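Local structure of adenosine kinase (Sinorhizobium meliloti, 3UBO) at residues 8-13 and 61-66; 84-89 and 112-117; 154-159 and 186-191. The protein probably transfers a phosphate from ATP to adenosine, as a pfkB-family sugar and nucleoside kinase that holds both adenosine and ADP in this crystal. All coordinates share one frame; numbering follows the deposited sequence.

Contact 1 of 3, residues 8-13 and 61-66; sequences VLTIGN and GSAGNT. With ADN (adenosine), chain C.
T10 reaches the A63 carbonyl from above its plane: OG1 donates to A63 O over 2.7 Å, standing 62° out of that plane and therefore off the lone pairs. With chi1 at 81° the T10 hydroxyl sits between its own backbone N and carbonyl carbon, which turns it to the helix. The second flat group is the adenine of the bound adenosine, taken at its rim by both segments. N13 ND2 donates to ring N1 at 2.8 Å and also to the carbonyl of Y160, while S62 N gives a bond of equal length to ring N3. The ribose is gripped from the same helix start, O2' by G61 N and O3' by N65 ND2, the latter at 2.9 Å.

Between these polar ends the backbones close up. A63 CB rests 3.7 Å from G12 CA; a CB on G12 would collide with it, just as one on G61 would run into N13 O.

G61 is the N-cap of helix 62-73, whose opening turn runs nearly antiparallel to strand 8-11, the axes 7.2 Å apart. Strand 6-11 lies between strands 77-80 and 152-158 in the parallel sheet, and the helix covers it, with V70 on V8, A67 on T10, and T66 on Y156 of the neighbouring strand.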
loop_
_atom_site.group_PDB
_atom_site.type_symbol
_atom_site.label_atom_id
_atom_site.label_comp_id
_atom_site.label_asym_id
_atom_site.label_seq_id
_atom_site.Cartn_x
_atom_site.Cartn_y
_atom_site.Cartn_z
ATOM N N VAL A 8 8.283 15.444 -19.708
ATOM C CA VAL A 8 7.285 14.450 -20.137
ATOM C C VAL A 8 5.849 14.601 -19.672
ATOM O O VAL A 8 5.541 14.810 -18.446
ATOM C CB VAL A 8 7.650 13.005 -19.801
ATOM C CG1 VAL A 8 6.892 12.090 -20.767
ATOM C CG2 VAL A 8 9.196 12.788 -19.856
ATOM N N LEU A 9 4.989 14.452 -20.678
ATOM C CA LEU A 9 3.557 14.324 -20.469
ATOM C C LEU A 9 3.058 12.881 -20.767
ATOM O O LEU A 9 3.317 12.281 -21.850
ATOM C CB LEU A 9 2.815 15.351 -21.297
ATOM C CG LEU A 9 1.284 15.291 -21.447
ATOM C CD1 LEU A 9 0.573 15.682 -20.138
ATOM C CD2 LEU A 9 0.818 16.195 -22.585
ATOM N N THR A 10 2.355 12.319 -19.787
ATOM C CA THR A 10 1.742 11.014 -20.049
ATOM C C THR A 10 0.214 11.041 -20.004
ATOM O O THR A 10 -0.398 11.794 -19.216
ATOM C CB THR A 10 2.340 9.831 -19.205
ATOM O OG1 THR A 10 1.755 9.831 -17.887
ATOM C CG2 THR A 10 3.862 9.964 -19.109
ATOM N N ILE A 11 -0.348 10.235 -20.907
ATOM C CA ILE A 11 -1.778 10.030 -21.033
ATOM C C ILE A 11 -2.065 8.532 -21.021
ATOM O O ILE A 11 -1.458 7.747 -21.789
ATOM C CB ILE A 11 -2.380 10.692 -22.319
ATOM C CG1 ILE A 11 -2.110 12.194 -22.338
ATOM C CG2 ILE A 11 -3.920 10.467 -22.417
ATOM C CD1 ILE A 11 -3.050 12.949 -23.279
ATOM N N GLY A 12 -2.956 8.147 -20.108
ATOM C CA GLY A 12 -3.215 6.742 -19.826
ATOM C C GLY A 12 -4.392 6.539 -18.868
ATOM O O GLY A 12 -4.852 7.481 -18.213
ATOM N N ASN A 13 -4.887 5.308 -18.811
ATOM C CA ASN A 13 -5.956 4.909 -17.909
ATOM C C ASN A 13 -5.597 5.131 -16.456
ATOM O O ASN A 13 -4.658 4.502 -15.933
ATOM C CB ASN A 13 -6.144 3.440 -18.137
ATOM C CG ASN A 13 -6.806 3.182 -19.387
ATOM O OD1 ASN A 13 -7.762 3.909 -19.706
ATOM N ND2 ASN A 13 -6.346 2.203 -20.145
ATOM N N GLY A 61 -1.722 2.594 -13.037
ATOM C CA GLY A 61 -1.990 3.074 -14.374
ATOM C C GLY A 61 -0.647 3.080 -15.065
ATOM O O GLY A 61 0.206 3.865 -14.659
ATOM N N SER A 62 -0.457 2.197 -16.055
ATOM C CA SER A 62 0.802 2.175 -16.802
ATOM C C SER A 62 1.470 3.577 -17.104
ATOM O O SER A 62 2.523 3.892 -16.532
ATOM C CB SER A 62 0.701 1.281 -18.007
ATOM O OG SER A 62 1.881 1.398 -18.737
ATOM N N ALA A 63 0.824 4.436 -17.899
ATOM C CA ALA A 63 1.273 5.793 -18.087
ATOM C C ALA A 63 1.399 6.615 -16.811
ATOM O O ALA A 63 2.265 7.478 -16.704
ATOM C CB ALA A 63 0.371 6.532 -19.052
ATOM N N GLY A 64 0.565 6.389 -15.822
ATOM C CA GLY A 64 0.631 7.236 -14.645
ATOM C C GLY A 64 1.891 6.955 -13.854
ATOM O O GLY A 64 2.369 7.824 -13.098
ATOM N N ASN A 65 2.422 5.733 -14.037
ATOM C CA ASN A 65 3.552 5.261 -13.304
ATOM C C ASN A 65 4.768 5.916 -13.951
ATOM O O ASN A 65 5.640 6.485 -13.272
ATOM C CB ASN A 65 3.632 3.714 -13.372
ATOM C CG ASN A 65 2.607 3.002 -12.467
ATOM O OD1 ASN A 65 2.083 3.580 -11.467
ATOM N ND2 ASN A 65 2.339 1.724 -12.809
ATOM N N THR A 66 4.794 5.856 -15.280
ATOM C CA THR A 66 5.909 6.357 -16.043
ATOM C C THR A 66 6.067 7.855 -15.716
ATOM O O THR A 66 7.157 8.352 -15.685
ATOM C CB THR A 66 5.675 6.144 -17.521
ATOM O OG1 THR A 66 5.652 4.737 -17.841
ATOM C CG2 THR A 66 6.736 6.793 -18.253
HETATM O "O5'" ADN C . 2.357 -2.386 -16.086
HETATM C "C5'" ADN C . 2.214 -1.888 -14.703
HETATM C "C4'" ADN C . 0.844 -1.185 -14.409
HETATM O "O4'" ADN C . -0.185 -1.534 -15.342
HETATM C "C3'" ADN C . 0.057 -1.128 -12.998
HETATM O "O3'" ADN C . 0.433 -0.335 -11.898
HETATM C "C2'" ADN C . -1.424 -0.897 -13.448
HETATM O "O2'" ADN C . -2.122 0.187 -12.800
HETATM C "C1'" ADN C . -1.266 -0.784 -14.912
HETATM N N9 ADN C . -2.472 -1.290 -15.635
HETATM C C8 ADN C . -3.153 -2.540 -15.586
HETATM N N7 ADN C . -4.166 -2.574 -16.582
HETATM C C5 ADN C . -4.095 -1.339 -17.252
HETATM C C6 ADN C . -4.858 -0.781 -18.314
HETATM N N6 ADN C . -5.916 -1.514 -18.957
HETATM N N1 ADN C . -4.514 0.543 -18.769
HETATM C C2 ADN C . -3.438 1.265 -18.158
HETATM N N3 ADN C . -2.653 0.747 -17.098
HETATM C C4 ADN C . -3.024 -0.547 -16.659
#

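Contact 2 of 3, residues 84-89 and 112-117; sequences ADDQLG and PPTARS
D86 takes hold of T114 with both carboxylate oxygens: OD2 accepts from T114 N at 2.9 Å and OD1 from T114 OG1 at 2.6 Å, each through its syn lone pair. D86 is also the N-cap residue of helix 87-98, and OD1 makes the capping bond by accepting from G89 N, 2.8 Å away and nearly in line with the C-O bond. OD1 thus serves two donors, one from each segment, and the carboxylate is fixed in rotation by three bonds. A chi1 of 57° sets CG between the backbone N and carbonyl carbon of D86, from where the carboxylate reaches both the helix start and T114.

The T114 hydroxyl is itself used twice: while it donates to D86, it accepts from A84 N at 3.0 Å with an N-H...O angle of 149°. An alanine in place of D86 is likely to cost G89 N its cap and leave both T114 N and the T114 hydroxyl without their acceptor, so that the helix start and the 112-117 segment would be less firmly joined.

Packing surrounds this network. A84 CB lies against P112 O, and P113 CB comes up beside D86 OD2. G89 has no side chain, and a CB there would strike T114 OG1. On the outer side, Q87 of the second subunit packs against both D86 and P113, so the junction of helix 87-98 with the mixed-sheet strand 116-121 also lies at the dimer interface. Deeper in, L88 CB meets T114 CB at 3.6 Å. Past it the L88 and R116 side chains cross at about a right angle, with L88 CD2 3.9 Å from R116 NH1.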
loop_
_atom_site.group_PDB
_atom_site.type_symbol
_atom_site.label_atom_id
_atom_site.label_comp_id
_atom_site.label_asym_id
_atom_site.label_seq_id
_atom_site.Cartn_x
_atom_site.Cartn_y
_atom_site.Cartn_z
ATOM N N ALA A 84 -12.999 9.312 -10.974
ATOM C CA ALA A 84 -14.240 9.778 -10.436
ATOM C C ALA A 84 -14.019 10.636 -9.206
ATOM O O ALA A 84 -12.936 10.731 -8.672
ATOM C CB ALA A 84 -15.173 8.655 -10.188
ATOM N N ASP A 85 -15.061 11.350 -8.828
ATOM C CA ASP A 85 -15.059 12.292 -7.718
ATOM C C ASP A 85 -15.077 11.519 -6.368
ATOM O O ASP A 85 -15.485 12.042 -5.328
ATOM C CB ASP A 85 -16.307 13.171 -7.855
ATOM C CG ASP A 85 -16.395 14.258 -6.765
ATOM O OD1 ASP A 85 -15.365 14.394 -6.027
ATOM O OD2 ASP A 85 -17.464 14.977 -6.671
ATOM N N ASP A 86 -14.583 10.279 -6.381
ATOM C CA ASP A 86 -14.650 9.359 -5.217
ATOM C C ASP A 86 -13.308 9.195 -4.420
ATOM O O ASP A 86 -12.339 9.927 -4.625
ATOM C CB ASP A 86 -15.180 8.005 -5.698
ATOM C CG ASP A 86 -14.337 7.432 -6.800
ATOM O OD1 ASP A 86 -13.129 7.807 -6.800
ATOM O OD2 ASP A 86 -14.865 6.629 -7.630
ATOM N N GLN A 87 -13.289 8.244 -3.487
ATOM C CA GLN A 87 -12.232 8.130 -2.530
ATOM C C GLN A 87 -11.000 7.519 -3.215
ATOM O O GLN A 87 -9.846 7.810 -2.862
ATOM C CB GLN A 87 -12.721 7.294 -1.380
ATOM C CG GLN A 87 -13.094 8.129 -0.244
ATOM C CD GLN A 87 -13.901 7.345 0.722
ATOM O OE1 GLN A 87 -14.296 6.220 0.432
ATOM N NE2 GLN A 87 -14.153 7.911 1.883
ATOM N N LEU A 88 -11.290 6.687 -4.208
ATOM C CA LEU A 88 -10.255 6.065 -4.965
ATOM C C LEU A 88 -9.565 7.127 -5.834
ATOM O O LEU A 88 -8.316 7.151 -5.923
ATOM C CB LEU A 88 -10.807 4.924 -5.827
ATOM C CG LEU A 88 -10.305 3.476 -5.550
ATOM C CD1 LEU A 88 -10.007 3.200 -4.052
ATOM C CD2 LEU A 88 -11.163 2.353 -6.148
ATOM N N GLY A 89 -10.362 8.018 -6.435
ATOM C CA GLY A 89 -9.835 9.031 -7.314
ATOM C C GLY A 89 -9.120 10.104 -6.519
ATOM O O GLY A 89 -8.214 10.733 -7.040
ATOM N N PRO A 112 -19.124 6.096 -13.849
ATOM C CA PRO A 112 -18.383 5.009 -13.154
ATOM C C PRO A 112 -17.449 5.457 -11.999
ATOM O O PRO A 112 -17.002 6.610 -11.941
ATOM C CB PRO A 112 -17.586 4.305 -14.288
ATOM C CG PRO A 112 -18.326 4.541 -15.513
ATOM C CD PRO A 112 -19.073 5.932 -15.317
ATOM N N PRO A 113 -17.140 4.543 -11.074
ATOM C CA PRO A 113 -16.175 4.998 -10.072
ATOM C C PRO A 113 -14.778 4.801 -10.653
ATOM O O PRO A 113 -14.639 4.230 -11.768
ATOM C CB PRO A 113 -16.417 4.055 -8.895
ATOM C CG PRO A 113 -17.374 2.988 -9.444
ATOM C CD PRO A 113 -17.385 3.109 -10.934
ATOM N N THR A 114 -13.797 5.308 -9.919
ATOM C CA THR A 114 -12.421 5.281 -10.337
ATOM C C THR A 114 -11.972 3.869 -10.761
ATOM O O THR A 114 -12.257 2.865 -10.111
ATOM C CB THR A 114 -11.591 5.892 -9.211
ATOM O OG1 THR A 114 -11.922 7.284 -9.096
ATOM C CG2 THR A 114 -10.114 5.710 -9.399
ATOM N N ALA A 115 -11.300 3.778 -11.888
ATOM C CA ALA A 115 -10.881 2.479 -12.370
ATOM C C ALA A 115 -9.992 1.754 -11.376
ATOM O O ALA A 115 -9.317 2.398 -10.605
ATOM C CB ALA A 115 -10.134 2.626 -13.627
ATOM N N ARG A 116 -10.015 0.427 -11.386
ATOM C CA ARG A 116 -9.213 -0.348 -10.448
ATOM C C ARG A 116 -8.744 -1.646 -11.086
ATOM O O ARG A 116 -9.393 -2.169 -11.991
ATOM C CB ARG A 116 -10.012 -0.645 -9.177
ATOM C CG ARG A 116 -11.042 -1.751 -9.337
ATOM C CD ARG A 116 -11.488 -2.289 -7.986
ATOM N NE ARG A 116 -12.941 -2.399 -7.894
ATOM C CZ ARG A 116 -13.779 -1.378 -8.045
ATOM N NH1 ARG A 116 -13.309 -0.164 -8.298
ATOM N NH2 ARG A 116 -15.087 -1.571 -7.944
ATOM N N SER A 117 -7.614 -2.165 -10.618
ATOM C CA SER A 117 -7.084 -3.385 -11.179
ATOM C C SER A 117 -6.689 -4.369 -10.087
ATOM O O SER A 117 -6.007 -4.006 -9.097
ATOM C CB SER A 117 -5.938 -3.067 -12.122
ATOM O OG SER A 117 -5.406 -4.222 -12.716
#

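Contact 3 of 3, residues 154-159 and 186-191; sequences VTYFEG and AMTLSD. With ADN (adenosine), chain C.
F157 and M187, a selenomethionine, meet on one face of two parallel paired strands: M187 CB lies over the F157 ring, 4.0 Å from its centroid and 17° off the normal, a CH-pi contact. Farther out on the M187 side chain, SE sits obliquely at 5.1 Å from the same centroid, a Met-aromatic contact, and CE bends back to F157 CE2 at 3.6 Å. On the other face Y156 lies along the second strand, with CG anti to the backbone N (chi1 172°). This lays the ring with its edge against A186 CB, 3.6 Å from Y156 CD1, while V154 CG1 flanks the same methyl.

The backbones hold these side chains in register. F157 N donates to A186 O at 3.0 Å, A186 N to T155 O, and G159 N to T188 O at 3.1 Å, almost straight on to the carbonyl. T188 N to F157 O is only weak.

Beyond the last bridge both segments leave the strand. T188 OG1 accepts from S190 N in an ST turn, and S190 OG, whose own partner is Y160 N, touches E158 CB. E158 sends its carboxylate to the ligand, OE1 lying 3.3 Å from adenosine C2; N13 N and A63 N hold OE2 and OE1 respectively and so position it.

Strands 152-158 and 184-188, linked through helix 168-179, form a beta-alpha-beta unit within the parallel sheet. Strand 6-11 flanks it on one side and strand 213-217 on the other, and helix 199-207 covers the F157 and M187 face through F202 and L205.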
loop_
_atom_site.group_PDB
_atom_site.type_symbol
_atom_site.label_atom_id
_atom_site.label_comp_id
_atom_site.label_asym_id
_atom_site.label_seq_id
_atom_site.Cartn_x
_atom_site.Cartn_y
_atom_site.Cartn_z
ATOM N N VAL A 154 8.289 15.480 -24.683
ATOM C CA VAL A 154 7.568 14.322 -25.145
ATOM C C VAL A 154 6.126 14.245 -24.637
ATOM O O VAL A 154 5.804 14.719 -23.535
ATOM C CB VAL A 154 8.282 13.088 -24.846
ATOM C CG1 VAL A 154 7.558 11.982 -25.531
ATOM C CG2 VAL A 154 9.653 13.200 -25.462
ATOM N N THR A 155 5.251 13.711 -25.476
ATOM C CA THR A 155 3.950 13.252 -25.010
ATOM C C THR A 155 3.933 11.696 -25.132
ATOM O O THR A 155 4.303 11.098 -26.179
ATOM C CB THR A 155 2.743 14.046 -25.701
ATOM O OG1 THR A 155 2.744 15.439 -25.300
ATOM C CG2 THR A 155 1.359 13.435 -25.373
ATOM N N TYR A 156 3.597 11.035 -24.023
ATOM C CA TYR A 156 3.605 9.578 -24.011
ATOM C C TYR A 156 2.275 9.038 -23.517
ATOM O O TYR A 156 1.676 9.620 -22.589
ATOM C CB TYR A 156 4.705 9.164 -23.111
ATOM C CG TYR A 156 4.832 7.698 -22.772
ATOM C CD1 TYR A 156 5.500 6.824 -23.623
ATOM C CD2 TYR A 156 4.349 7.201 -21.570
ATOM C CE1 TYR A 156 5.670 5.492 -23.306
ATOM C CE2 TYR A 156 4.537 5.843 -21.222
ATOM C CZ TYR A 156 5.204 4.982 -22.090
ATOM O OH TYR A 156 5.403 3.632 -21.761
ATOM N N PHE A 157 1.815 7.951 -24.153
ATOM C CA PHE A 157 0.451 7.428 -23.947
ATOM C C PHE A 157 0.391 5.924 -24.170
ATOM O O PHE A 157 1.175 5.375 -24.962
ATOM C CB PHE A 157 -0.564 8.118 -24.911
ATOM C CG PHE A 157 -0.422 7.671 -26.377
ATOM C CD1 PHE A 157 0.416 8.361 -27.261
ATOM C CD2 PHE A 157 -1.079 6.527 -26.843
ATOM C CE1 PHE A 157 0.580 7.933 -28.572
ATOM C CE2 PHE A 157 -0.927 6.090 -28.151
ATOM C CZ PHE A 157 -0.095 6.796 -29.019
ATOM N N GLU A 158 -0.575 5.272 -23.507
ATOM C CA GLU A 158 -0.701 3.786 -23.549
ATOM C C GLU A 158 -1.413 3.284 -24.800
ATOM O O GLU A 158 -2.373 3.936 -25.246
ATOM C CB GLU A 158 -1.448 3.203 -22.290
ATOM C CG GLU A 158 -0.897 3.542 -20.868
ATOM C CD GLU A 158 -2.049 3.901 -19.903
ATOM O OE1 GLU A 158 -1.747 4.048 -18.674
ATOM O OE2 GLU A 158 -3.250 4.074 -20.385
ATOM N N GLY A 159 -0.963 2.164 -25.365
ATOM C CA GLY A 159 -1.806 1.351 -26.228
ATOM C C GLY A 159 -3.104 0.986 -25.491
ATOM O O GLY A 159 -4.203 0.908 -26.080
ATOM N N ALA A 186 5.234 9.780 -27.816
ATOM C CA ALA A 186 5.659 8.426 -27.556
ATOM C C ALA A 186 4.555 7.474 -27.118
ATOM O O ALA A 186 3.536 7.903 -26.572
ATOM C CB ALA A 186 6.840 8.424 -26.560
HETATM N N MSE A 187 4.795 6.180 -27.337
HETATM C CA MSE A 187 3.918 5.165 -26.763
HETATM C C MSE A 187 4.535 3.860 -26.246
HETATM O O MSE A 187 5.504 3.364 -26.787
HETATM C CB MSE A 187 2.848 4.784 -27.767
HETATM C CG MSE A 187 3.253 3.585 -28.644
HETATM SE SE MSE A 187 1.907 3.311 -30.101
HETATM C CE MSE A 187 0.279 2.839 -29.032
ATOM N N THR A 188 3.906 3.265 -25.233
ATOM C CA THR A 188 4.157 1.847 -24.902
ATOM C C THR A 188 3.134 0.915 -25.560
ATOM O O THR A 188 1.968 1.241 -25.620
ATOM C CB THR A 188 4.021 1.614 -23.419
ATOM O OG1 THR A 188 3.511 0.304 -23.248
ATOM C CG2 THR A 188 3.006 2.547 -22.825
ATOM N N LEU A 189 3.535 -0.248 -26.031
ATOM C CA LEU A 189 2.537 -1.195 -26.535
ATOM C C LEU A 189 1.671 -1.861 -25.444
ATOM O O LEU A 189 0.797 -2.693 -25.723
ATOM C CB LEU A 189 3.240 -2.291 -27.311
ATOM C CG LEU A 189 3.445 -1.955 -28.773
ATOM C CD1 LEU A 189 3.458 -0.473 -28.878
ATOM C CD2 LEU A 189 4.718 -2.572 -29.268
ATOM N N SER A 190 1.989 -1.564 -24.188
ATOM C CA SER A 190 1.174 -1.999 -23.058
ATOM C C SER A 190 1.232 -3.497 -22.729
ATOM O O SER A 190 1.771 -3.883 -21.665
ATOM C CB SER A 190 -0.249 -1.561 -23.309
ATOM O OG SER A 190 -0.328 -0.140 -23.199
ATOM N N ASP A 191 0.704 -4.334 -23.628
ATOM C CA ASP A 191 0.467 -5.734 -23.307
ATOM C C ASP A 191 0.338 -6.515 -24.581
ATOM O O ASP A 191 -0.112 -6.014 -25.600
ATOM C CB ASP A 191 -0.787 -5.826 -22.402
ATOM C CG ASP A 191 -1.328 -7.228 -22.263
ATOM O OD1 ASP A 191 -0.618 -8.212 -21.884
ATOM O OD2 ASP A 191 -2.528 -7.329 -22.561
HETATM O "O5'" ADN C . 2.357 -2.386 -16.086
HETATM C "C5'" ADN C . 2.214 -1.888 -14.703
HETATM C "C4'" ADN C . 0.844 -1.185 -14.409
HETATM O "O4'" ADN C . -0.185 -1.534 -15.342
HETATM C "C3'" ADN C . 0.057 -1.128 -12.998
HETATM O "O3'" ADN C . 0.433 -0.335 -11.898
HETATM C "C2'" ADN C . -1.424 -0.897 -13.448
HETATM O "O2'" ADN C . -2.122 0.187 -12.800
HETATM C "C1'" ADN C . -1.266 -0.784 -14.912
HETATM N N9 ADN C . -2.472 -1.290 -15.635
HETATM C C8 ADN C . -3.153 -2.540 -15.586
HETATM N N7 ADN C . -4.166 -2.574 -16.582
HETATM C C5 ADN C . -4.095 -1.339 -17.252
HETATM C C6 ADN C . -4.858 -0.781 -18.314
HETATM N N6 ADN C . -5.916 -1.514 -18.957
HETATM N N1 ADN C . -4.514 0.543 -18.769
HETATM C C2 ADN C . -3.438 1.265 -18.158
HETATM N N3 ADN C . -2.653 0.747 -17.098
HETATM C C4 ADN C . -3.024 -0.547 -16.659
#

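How the contacts relate
From the N terminus, strand 6-11 and the following residues up to N13 are joined by contact 1 to the start of helix 62-73, closing the first loop. Contact 2 then closes a shorter one, from 84-89 to 112-117, and contact 3 the last, from 154-159 to 186-191. The three follow in series, none nesting or crossing. Contacts 1 and 3 touch, their centres about 8 Å apart: strands 6-11 and 152-158 are neighbours in the parallel sheet, L9 O probably bonds Y156 N, and both contacts reach the adenosine. Contact 2 stands about 16 Å from contact 1, centre to centre, tying helix 87-98 to the mixed sheet.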